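Local coordinates for jasmonate-induced oxygenase 2 (Arabidopsis thaliana, PDB 6LSV), which uses iron, oxygen and 2-oxoglutarate to hydroxylate the plant hormone jasmonate to 12-hydroxyjasmonate, and is involved in jasmonate-mediated defence signalling, at residues E196-E201 with F299-K304; I267-Q272 with D330-F335. All blocks are in the same frame, centred on the assembly; numbering follows the deposited sequence.

Contact 1. Residues E196-E201 with F299-K304; sequences EAFGGE and FFYNPK. With JAA ({(1R,2R)-3-oxo-2-[(2Z)-pent-2-en-1-yl]cyclopentyl}acetic acid), chain D.
Phe198 lies against Pro303, its ring taking the proline over one face and its backbone carbonyl taking the next amide along. Pro303 CB sits 4.1 Å from the centroid of the Phe198 ring and 21° off its normal, a CH-pi contact displaced toward the rim, while Pro303 CD reaches Phe198 CE2 at 3.8 Å. The same ring meets Tyr301 twice: the carbonyl oxygen Tyr301 O lies at its edge, in the ring plane, 3.8 Å from Phe198 CE2, and that same carbon meets the Tyr301 ring obliquely, 4.0 Å from Tyr301 CD2. Having CG anti to its own carbonyl carbon (chi1 -83°) lays the Phe198 ring against Pro303. The backbone carbonyl is engaged separately: Lys304 N donates to Phe198 O over 2.8 Å in a nearly straight bond, 170° at the hydrogen. Lys304 runs its aliphatic chain outward to a salt bridge with Asp306.

Behind this first shell the backbone turns at Gly199, whose positive phi closes helix 193-197 with a Schellman motif; Gly199 N bonds back to Glu196 O at 3.0 Å. The Tyr301 hydroxyl is hydrogen-bonded to Gln195 of the same helix, and Met180, Ile271 and Leu274 pack round Phe198. On the strand, Asn302 OD1 accepts from the backbone of Gly232, and Phe300 brings CZ to 3.9 Å from C09 of bound jasmonate. The arrangement illustrates how a Schellman-capped helix can be fastened to the end of a core strand, here strand 294-302 of the cupin-like double-stranded beta-helix of 2-oxoglutarate-dependent oxygenases, which contributes to both the jasmonate and the 2-oxoglutarate pockets.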
ATOM      1  N   GLU A 196     -20.687   3.834  -3.399  1.00 35.64           N
ATOM      2  CA  GLU A 196     -21.643   2.958  -4.063  1.00 34.02           C
ATOM      3  C   GLU A 196     -20.927   1.884  -4.875  1.00 34.91           C
ATOM      4  O   GLU A 196     -21.197   0.686  -4.721  1.00 29.62           O
ATOM      5  CB  GLU A 196     -22.549   3.801  -4.957  1.00 37.65           C
ATOM      6  CG  GLU A 196     -23.977   3.328  -5.089  1.00 47.46           C
ATOM      7  CD  GLU A 196     -24.784   4.238  -6.000  1.00 60.90           C
ATOM      8  OE1 GLU A 196     -24.815   3.980  -7.222  1.00 55.10           O
ATOM      9  OE2 GLU A 196     -25.373   5.222  -5.495  1.00 55.64           O
ATOM     10  N   ALA A 197     -19.994   2.301  -5.737  1.00 32.41           N
ATOM     11  CA  ALA A 197     -19.318   1.364  -6.629  1.00 29.85           C
ATOM     12  C   ALA A 197     -18.513   0.323  -5.862  1.00 32.34           C
ATOM     13  O   ALA A 197     -18.349  -0.806  -6.338  1.00 29.03           O
ATOM     14  CB  ALA A 197     -18.410   2.126  -7.593  1.00 29.70           C
ATOM     15  N   PHE A 198     -18.003   0.679  -4.684  1.00 32.08           N
ATOM     16  CA  PHE A 198     -17.215  -0.245  -3.880  1.00 28.78           C
ATOM     17  C   PHE A 198     -18.059  -1.292  -3.169  1.00 31.09           C
ATOM     18  O   PHE A 198     -17.494  -2.232  -2.599  1.00 34.37           O
ATOM     19  CB  PHE A 198     -16.408   0.518  -2.832  1.00 26.58           C
ATOM     20  CG  PHE A 198     -15.121   1.094  -3.341  1.00 27.33           C
ATOM     21  CD1 PHE A 198     -15.069   1.766  -4.549  1.00 24.15           C
ATOM     22  CD2 PHE A 198     -13.962   0.988  -2.585  1.00 22.62           C
ATOM     23  CE1 PHE A 198     -13.884   2.312  -5.001  1.00 22.42           C
ATOM     24  CE2 PHE A 198     -12.776   1.528  -3.029  1.00 23.16           C
ATOM     25  CZ  PHE A 198     -12.736   2.191  -4.242  1.00 24.83           C
ATOM     26  N   GLY A 199     -19.376  -1.150  -3.175  1.00 26.73           N
ATOM     27  CA  GLY A 199     -20.266  -2.022  -2.443  1.00 25.16           C
ATOM     28  C   GLY A 199     -20.885  -1.439  -1.182  1.00 31.25           C
ATOM     29  O   GLY A 199     -21.213  -2.206  -0.270  1.00 30.21           O
ATOM     30  N   GLY A 200     -21.048  -0.119  -1.100  1.00 28.66           N
ATOM     31  CA  GLY A 200     -21.620   0.500   0.083  1.00 25.34           C
ATOM     32  C   GLY A 200     -20.771   0.343   1.328  1.00 31.76           C
ATOM     33  O   GLY A 200     -19.601   0.740   1.348  1.00 39.33           O
ATOM     34  N   GLU A 201     -21.354  -0.231   2.376  1.00 34.55           N
ATOM     35  CA  GLU A 201     -20.649  -0.418   3.634  1.00 40.23           C
ATOM     36  C   GLU A 201     -19.885  -1.734   3.709  1.00 39.68           C
ATOM     37  O   GLU A 201     -18.957  -1.843   4.522  1.00 38.76           O
ATOM     38  CB  GLU A 201     -21.632  -0.328   4.811  1.00 41.02           C
ATOM     39  CG  GLU A 201     -22.557  -1.516   4.969  1.00 56.22           C
ATOM     40  CD  GLU A 201     -22.847  -1.812   6.429  1.00 75.15           C
ATOM     41  OE1 GLU A 201     -23.525  -0.982   7.074  1.00 72.75           O
ATOM     42  OE2 GLU A 201     -22.401  -2.870   6.927  1.00 73.52           O
ATOM     43  N   PHE A 299      -2.535   0.824   4.802  1.00 23.29           N
ATOM     44  CA  PHE A 299      -3.940   0.472   4.938  1.00 22.52           C
ATOM     45  C   PHE A 299      -4.583   0.490   3.558  1.00 25.54           C
ATOM     46  O   PHE A 299      -4.482   1.487   2.833  1.00 21.52           O
ATOM     47  CB  PHE A 299      -4.640   1.449   5.885  1.00 24.24           C
ATOM     48  CG  PHE A 299      -6.128   1.260   5.982  1.00 24.58           C
ATOM     49  CD1 PHE A 299      -6.986   1.980   5.166  1.00 22.80           C
ATOM     50  CD2 PHE A 299      -6.668   0.382   6.909  1.00 24.46           C
ATOM     51  CE1 PHE A 299      -8.355   1.815   5.258  1.00 24.71           C
ATOM     52  CE2 PHE A 299      -8.036   0.212   7.005  1.00 26.45           C
ATOM     53  CZ  PHE A 299      -8.879   0.929   6.177  1.00 27.02           C
ATOM     54  N   PHE A 300      -5.230  -0.613   3.191  1.00 25.28           N
ATOM     55  CA  PHE A 300      -5.843  -0.768   1.877  1.00 24.78           C
ATOM     56  C   PHE A 300      -7.358  -0.698   2.018  1.00 25.95           C
ATOM     57  O   PHE A 300      -7.954  -1.478   2.768  1.00 28.05           O
ATOM     58  CB  PHE A 300      -5.427  -2.088   1.227  1.00 22.53           C
ATOM     59  CG  PHE A 300      -3.940  -2.274   1.115  1.00 20.41           C
ATOM     60  CD1 PHE A 300      -3.166  -1.409   0.354  1.00 22.25           C
ATOM     61  CD2 PHE A 300      -3.317  -3.322   1.769  1.00 20.43           C
ATOM     62  CE1 PHE A 300      -1.792  -1.590   0.251  1.00 23.44           C
ATOM     63  CE2 PHE A 300      -1.953  -3.508   1.666  1.00 22.09           C
ATOM     64  CZ  PHE A 300      -1.189  -2.640   0.906  1.00 21.83           C
ATOM     65  N   TYR A 301      -7.972   0.237   1.296  1.00 25.07           N
ATOM     66  CA  TYR A 301      -9.423   0.393   1.248  1.00 29.03           C
ATOM     67  C   TYR A 301      -9.892  -0.102  -0.116  1.00 27.38           C
ATOM     68  O   TYR A 301      -9.621   0.532  -1.142  1.00 25.22           O
ATOM     69  CB  TYR A 301      -9.814   1.850   1.484  1.00 26.51           C
ATOM     70  CG  TYR A 301     -11.279   2.070   1.770  1.00 29.28           C
ATOM     71  CD1 TYR A 301     -11.818   1.775   3.018  1.00 30.34           C
ATOM     72  CD2 TYR A 301     -12.122   2.589   0.798  1.00 29.72           C
ATOM     73  CE1 TYR A 301     -13.156   1.993   3.286  1.00 29.65           C
ATOM     74  CE2 TYR A 301     -13.461   2.803   1.055  1.00 32.15           C
ATOM     75  CZ  TYR A 301     -13.974   2.502   2.299  1.00 28.92           C
ATOM     76  OH  TYR A 301     -15.308   2.715   2.555  1.00 32.28           O
ATOM     77  N   ASN A 302     -10.597  -1.229  -0.128  1.00 25.53           N
ATOM     78  CA  ASN A 302     -10.820  -1.918  -1.385  1.00 28.10           C
ATOM     79  C   ASN A 302     -12.305  -2.092  -1.671  1.00 26.13           C
ATOM     80  O   ASN A 302     -13.122  -2.130  -0.747  1.00 27.08           O
ATOM     81  CB  ASN A 302     -10.143  -3.294  -1.364  1.00 28.61           C
ATOM     82  CG  ASN A 302      -8.643  -3.199  -1.177  1.00 25.30           C
ATOM     83  OD1 ASN A 302      -8.001  -2.279  -1.682  1.00 19.74           O
ATOM     84  ND2 ASN A 302      -8.077  -4.148  -0.442  1.00 29.20           N
ATOM     85  N   PRO A 303     -12.685  -2.194  -2.941  1.00 28.21           N
ATOM     86  CA  PRO A 303     -14.068  -2.555  -3.261  1.00 28.57           C
ATOM     87  C   PRO A 303     -14.347  -3.995  -2.871  1.00 30.17           C
ATOM     88  O   PRO A 303     -13.444  -4.834  -2.834  1.00 27.03           O
ATOM     89  CB  PRO A 303     -14.147  -2.363  -4.780  1.00 24.35           C
ATOM     90  CG  PRO A 303     -12.743  -2.487  -5.256  1.00 24.67           C
ATOM     91  CD  PRO A 303     -11.872  -1.964  -4.150  1.00 26.54           C
ATOM     92  N   LYS A 304     -15.613  -4.268  -2.560  1.00 30.86           N
ATOM     93  CA  LYS A 304     -16.065  -5.639  -2.352  1.00 31.10           C
ATOM     94  C   LYS A 304     -15.546  -6.544  -3.468  1.00 26.63           C
ATOM     95  O   LYS A 304     -15.732  -6.258  -4.653  1.00 27.62           O
ATOM     96  CB  LYS A 304     -17.594  -5.660  -2.295  1.00 29.23           C
ATOM     97  CG  LYS A 304     -18.206  -6.940  -1.770  1.00 23.59           C
ATOM     98  CD  LYS A 304     -19.701  -6.772  -1.533  1.00 25.22           C
ATOM     99  CE  LYS A 304     -20.352  -8.080  -1.120  1.00 29.75           C
ATOM    100  NZ  LYS A 304     -20.141  -9.149  -2.132  1.00 34.97           N
TER
HETATM  101  O01 JAA D 402       0.970  -8.073   0.637  1.00 23.38           O
HETATM  102  O02 JAA D 402      -4.981  -7.389  -1.507  1.00 22.94           O
HETATM  103  O03 JAA D 402      -4.475  -9.197  -2.603  1.00 28.24           O
HETATM  104  C04 JAA D 402      -2.005  -7.876  -0.953  1.00 26.64           C
HETATM  105  C05 JAA D 402      -0.415  -7.539  -1.025  1.00 25.45           C
HETATM  106  C06 JAA D 402      -2.044  -9.388  -0.607  1.00 23.20           C
HETATM  107  C07 JAA D 402      -0.782  -9.712  -0.149  1.00 22.68           C
HETATM  108  C08 JAA D 402       0.075  -8.315  -0.102  1.00 24.18           C
HETATM  109  C09 JAA D 402      -0.124  -6.010  -0.693  1.00 26.23           C
HETATM  110  C10 JAA D 402      -2.666  -7.634  -2.195  1.00 20.51           C
HETATM  111  C11 JAA D 402      -0.205  -5.170  -1.969  1.00 27.21           C
HETATM  112  C12 JAA D 402      -4.123  -8.099  -2.096  1.00 23.78           C
HETATM  113  C13 JAA D 402       0.737  -4.305  -2.294  1.00 24.01           C
HETATM  114  C14 JAA D 402       1.967  -4.104  -1.411  1.00 28.82           C
HETATM  115  C15 JAA D 402       3.232  -4.245  -2.258  1.00 26.05           C

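Contact 2. Residues I267-Q272 with D330-F335; sequences IGDQIQ and DQYRLF. With JAA ({(1R,2R)-3-oxo-2-[(2Z)-pent-2-en-1-yl]cyclopentyl}acetic acid), chain D.
A buried polar contact joins the first turn of helix 269-274 to helix 329-332, with Tyr332 reaching across to Asp269 and Gln270. Its hydroxyl donates to Asp269 OD2 over 2.6 Å, meeting the carboxylate from above its plane, which stands 81° from the ring. Having CG anti to the backbone N (chi1 -169°) directs the tyrosine ring toward helix 269-274. Gln270, bent at chi2, lays NE2 over one ring face, 3.4 Å from Tyr332 CG, with its amide steeply inclined to the ring; that nitrogen is hydrogen-bonded to Pro230 O. Asp269 OD1 is gripped by the hydroxyls of Ser228 and Ser281, so both carboxylate oxygens have partners.

Arg333, the residue after Tyr332, binds jasmonate with a two-pronged grip: Arg333 NE bonds to O03 of the ligand at 2.8 Å, and NH2 bonds to O02 at 2.7 Å, 172° at the hydrogen. Arg337 and Arg208 also hold the ligand. Gly268 occupies the N-cap position of helix 269-274, where the chain leaves strand 263-267, Val347 of helix 345-348 packs on both Asp269 and Tyr332, and Met327 of strand 327-328 touches the tyrosine.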
ATOM      1  N   ILE A 267      -3.922   6.750  -4.679  1.00 25.77           N
ATOM      2  CA  ILE A 267      -4.901   6.198  -5.604  1.00 23.50           C
ATOM      3  C   ILE A 267      -4.458   4.795  -5.995  1.00 24.02           C
ATOM      4  O   ILE A 267      -3.307   4.581  -6.396  1.00 23.73           O
ATOM      5  CB  ILE A 267      -5.050   7.099  -6.840  1.00 26.32           C
ATOM      6  CG1 ILE A 267      -5.530   8.501  -6.442  1.00 24.94           C
ATOM      7  CG2 ILE A 267      -5.988   6.462  -7.861  1.00 20.97           C
ATOM      8  CD1 ILE A 267      -6.967   8.553  -5.967  1.00 22.45           C
ATOM      9  N   GLY A 268      -5.359   3.826  -5.857  1.00 18.98           N
ATOM     10  CA  GLY A 268      -5.047   2.467  -6.240  1.00 18.60           C
ATOM     11  C   GLY A 268      -5.495   2.136  -7.656  1.00 25.87           C
ATOM     12  O   GLY A 268      -6.146   2.935  -8.333  1.00 20.30           O
ATOM     13  N   ASP A 269      -5.131   0.925  -8.088  1.00 20.67           N
ATOM     14  CA  ASP A 269      -5.465   0.478  -9.438  1.00 22.77           C
ATOM     15  C   ASP A 269      -6.973   0.463  -9.662  1.00 23.60           C
ATOM     16  O   ASP A 269      -7.448   0.783 -10.760  1.00 19.89           O
ATOM     17  CB  ASP A 269      -4.877  -0.912  -9.690  1.00 22.20           C
ATOM     18  CG  ASP A 269      -3.438  -0.862 -10.171  1.00 27.94           C
ATOM     19  OD1 ASP A 269      -2.913   0.254 -10.382  1.00 26.16           O
ATOM     20  OD2 ASP A 269      -2.834  -1.944 -10.344  1.00 29.82           O
ATOM     21  N   GLN A 270      -7.743   0.096  -8.635  1.00 18.34           N
ATOM     22  CA  GLN A 270      -9.187  -0.014  -8.801  1.00 21.54           C
ATOM     23  C   GLN A 270      -9.834   1.342  -9.058  1.00 26.04           C
ATOM     24  O   GLN A 270     -10.800   1.430  -9.826  1.00 26.31           O
ATOM     25  CB  GLN A 270      -9.806  -0.678  -7.571  1.00 19.29           C
ATOM     26  CG  GLN A 270      -9.376  -2.123  -7.378  1.00 23.52           C
ATOM     27  CD  GLN A 270      -9.487  -2.937  -8.654  1.00 26.48           C
ATOM     28  OE1 GLN A 270     -10.554  -3.014  -9.262  1.00 26.78           O
ATOM     29  NE2 GLN A 270      -8.380  -3.543  -9.071  1.00 19.94           N
ATOM     30  N   ILE A 271      -9.319   2.408  -8.443  1.00 22.38           N
ATOM     31  CA  ILE A 271      -9.906   3.723  -8.674  1.00 21.21           C
ATOM     32  C   ILE A 271      -9.491   4.269 -10.035  1.00 19.86           C
ATOM     33  O   ILE A 271     -10.288   4.939 -10.701  1.00 22.83           O
ATOM     34  CB  ILE A 271      -9.538   4.678  -7.525  1.00 23.94           C
ATOM     35  CG1 ILE A 271     -10.278   4.265  -6.252  1.00 24.09           C
ATOM     36  CG2 ILE A 271      -9.869   6.122  -7.883  1.00 23.30           C
ATOM     37  CD1 ILE A 271     -10.166   5.257  -5.118  1.00 23.80           C
ATOM     38  N   GLN A 272      -8.265   3.981 -10.486  1.00 19.24           N
ATOM     39  CA  GLN A 272      -7.886   4.358 -11.844  1.00 19.09           C
ATOM     40  C   GLN A 272      -8.853   3.765 -12.860  1.00 25.74           C
ATOM     41  O   GLN A 272      -9.243   4.434 -13.826  1.00 24.60           O
ATOM     42  CB  GLN A 272      -6.451   3.917 -12.147  1.00 20.64           C
ATOM     43  CG  GLN A 272      -6.079   4.018 -13.633  1.00 21.65           C
ATOM     44  CD  GLN A 272      -4.578   3.989 -13.899  1.00 18.67           C
ATOM     45  OE1 GLN A 272      -3.770   4.362 -13.050  1.00 21.46           O
ATOM     46  NE2 GLN A 272      -4.204   3.553 -15.094  1.00 16.56           N
ATOM     47  N   ASP A 330     -11.250  -9.786  -6.810  1.00 27.61           N
ATOM     48  CA  ASP A 330     -10.756 -11.128  -6.525  1.00 29.10           C
ATOM     49  C   ASP A 330      -9.897 -11.652  -7.668  1.00 29.27           C
ATOM     50  O   ASP A 330      -8.851 -12.270  -7.436  1.00 28.04           O
ATOM     51  CB  ASP A 330     -11.929 -12.070  -6.268  1.00 33.84           C
ATOM     52  CG  ASP A 330     -12.310 -12.131  -4.811  1.00 37.53           C
ATOM     53  OD1 ASP A 330     -11.442 -11.827  -3.964  1.00 33.31           O
ATOM     54  OD2 ASP A 330     -13.471 -12.487  -4.514  1.00 35.26           O
ATOM     55  N   GLN A 331     -10.325 -11.419  -8.911  1.00 28.01           N
ATOM     56  CA  GLN A 331      -9.519 -11.824 -10.057  1.00 23.33           C
ATOM     57  C   GLN A 331      -8.281 -10.950 -10.189  1.00 23.89           C
ATOM     58  O   GLN A 331      -7.191 -11.448 -10.491  1.00 23.91           O
ATOM     59  CB  GLN A 331     -10.346 -11.749 -11.339  1.00 22.50           C
ATOM     60  CG  GLN A 331     -11.255 -12.931 -11.587  1.00 30.70           C
ATOM     61  CD  GLN A 331     -12.580 -12.516 -12.201  1.00 39.86           C
ATOM     62  OE1 GLN A 331     -12.622 -11.701 -13.124  1.00 36.48           O
ATOM     63  NE2 GLN A 331     -13.669 -13.081 -11.696  1.00 49.04           N
ATOM     64  N   TYR A 332      -8.434  -9.644  -9.968  1.00 25.44           N
ATOM     65  CA  TYR A 332      -7.345  -8.707 -10.224  1.00 25.28           C
ATOM     66  C   TYR A 332      -6.182  -8.927  -9.266  1.00 23.43           C
ATOM     67  O   TYR A 332      -5.018  -8.956  -9.683  1.00 23.59           O
ATOM     68  CB  TYR A 332      -7.860  -7.273 -10.118  1.00 23.71           C
ATOM     69  CG  TYR A 332      -6.886  -6.233 -10.618  1.00 19.81           C
ATOM     70  CD1 TYR A 332      -5.855  -5.772  -9.809  1.00 16.80           C
ATOM     71  CD2 TYR A 332      -6.997  -5.714 -11.899  1.00 18.21           C
ATOM     72  CE1 TYR A 332      -4.963  -4.824 -10.265  1.00 17.84           C
ATOM     73  CE2 TYR A 332      -6.111  -4.763 -12.362  1.00 23.69           C
ATOM     74  CZ  TYR A 332      -5.097  -4.322 -11.540  1.00 23.38           C
ATOM     75  OH  TYR A 332      -4.211  -3.379 -11.995  1.00 26.69           O
ATOM     76  N   ARG A 333      -6.474  -9.077  -7.974  1.00 23.25           N
ATOM     77  CA  ARG A 333      -5.413  -9.143  -6.976  1.00 26.36           C
ATOM     78  C   ARG A 333      -4.501 -10.351  -7.156  1.00 17.29           C
ATOM     79  O   ARG A 333      -3.412 -10.375  -6.571  1.00 18.66           O
ATOM     80  CB  ARG A 333      -6.020  -9.148  -5.574  1.00 24.25           C
ATOM     81  CG  ARG A 333      -6.653 -10.470  -5.197  1.00 27.12           C
ATOM     82  CD  ARG A 333      -7.710 -10.278  -4.144  1.00 24.33           C
ATOM     83  NE  ARG A 333      -7.236  -9.423  -3.063  1.00 26.66           N
ATOM     84  CZ  ARG A 333      -7.975  -9.083  -2.016  1.00 26.89           C
ATOM     85  NH1 ARG A 333      -9.221  -9.527  -1.920  1.00 26.51           N
ATOM     86  NH2 ARG A 333      -7.472  -8.299  -1.069  1.00 23.88           N
ATOM     87  N   LEU A 334      -4.899 -11.340  -7.952  1.00 18.26           N
ATOM     88  CA  LEU A 334      -4.034 -12.494  -8.169  1.00 24.87           C
ATOM     89  C   LEU A 334      -2.810 -12.159  -9.015  1.00 20.85           C
ATOM     90  O   LEU A 334      -1.815 -12.888  -8.949  1.00 21.42           O
ATOM     91  CB  LEU A 334      -4.825 -13.634  -8.811  1.00 20.65           C
ATOM     92  CG  LEU A 334      -5.797 -14.304  -7.838  1.00 22.62           C
ATOM     93  CD1 LEU A 334      -6.725 -15.274  -8.556  1.00 25.44           C
ATOM     94  CD2 LEU A 334      -5.027 -15.001  -6.730  1.00 16.31           C
ATOM     95  N   PHE A 335      -2.854 -11.073  -9.792  1.00 23.10           N
ATOM     96  CA  PHE A 335      -1.699 -10.689 -10.599  1.00 24.93           C
ATOM     97  C   PHE A 335      -0.485 -10.401  -9.722  1.00 23.27           C
ATOM     98  O   PHE A 335       0.593 -10.970  -9.928  1.00 20.39           O
ATOM     99  CB  PHE A 335      -2.041  -9.478 -11.465  1.00 31.47           C
ATOM    100  CG  PHE A 335      -3.009  -9.781 -12.574  1.00 34.73           C
ATOM    101  CD1 PHE A 335      -2.856 -10.918 -13.352  1.00 29.08           C
ATOM    102  CD2 PHE A 335      -4.074  -8.928 -12.839  1.00 34.06           C
ATOM    103  CE1 PHE A 335      -3.747 -11.204 -14.371  1.00 32.20           C
ATOM    104  CE2 PHE A 335      -4.969  -9.207 -13.860  1.00 30.78           C
ATOM    105  CZ  PHE A 335      -4.804 -10.349 -14.626  1.00 32.34           C
TER
HETATM  106  O01 JAA D 402       0.970  -8.073   0.637  1.00 23.38           O
HETATM  107  O02 JAA D 402      -4.981  -7.389  -1.507  1.00 22.94           O
HETATM  108  O03 JAA D 402      -4.475  -9.197  -2.603  1.00 28.24           O
HETATM  109  C04 JAA D 402      -2.005  -7.876  -0.953  1.00 26.64           C
HETATM  110  C05 JAA D 402      -0.415  -7.539  -1.025  1.00 25.45           C
HETATM  111  C06 JAA D 402      -2.044  -9.388  -0.607  1.00 23.20           C
HETATM  112  C07 JAA D 402      -0.782  -9.712  -0.149  1.00 22.68           C
HETATM  113  C08 JAA D 402       0.075  -8.315  -0.102  1.00 24.18           C
HETATM  114  C09 JAA D 402      -0.124  -6.010  -0.693  1.00 26.23           C
HETATM  115  C10 JAA D 402      -2.666  -7.634  -2.195  1.00 20.51           C
HETATM  116  C11 JAA D 402      -0.205  -5.170  -1.969  1.00 27.21           C
HETATM  117  C12 JAA D 402      -4.123  -8.099  -2.096  1.00 23.78           C
HETATM  118  C13 JAA D 402       0.737  -4.305  -2.294  1.00 24.01           C
HETATM  119  C14 JAA D 402       1.967  -4.104  -1.411  1.00 28.82           C
HETATM  120  C15 JAA D 402       3.232  -4.245  -2.258  1.00 26.05           C

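From the N terminus, the chain first meets contact 1 at 196-201, where helix 193-197 ends, then passes into strand 204-212 and the core strands to reach 267-272, the first half of contact 2. Continuing to 299-304 closes the loop of contact 1, and 330-335 closes that of contact 2, so the two loops cross. One ties a helix end to strand 294-302; the other ties helix 269-274 to helix 329-332. Their centres are 12 Å apart and they touch directly, with Gln270 of contact 2 packed against Pro303 of contact 1. Both contacts reach the bound jasmonate.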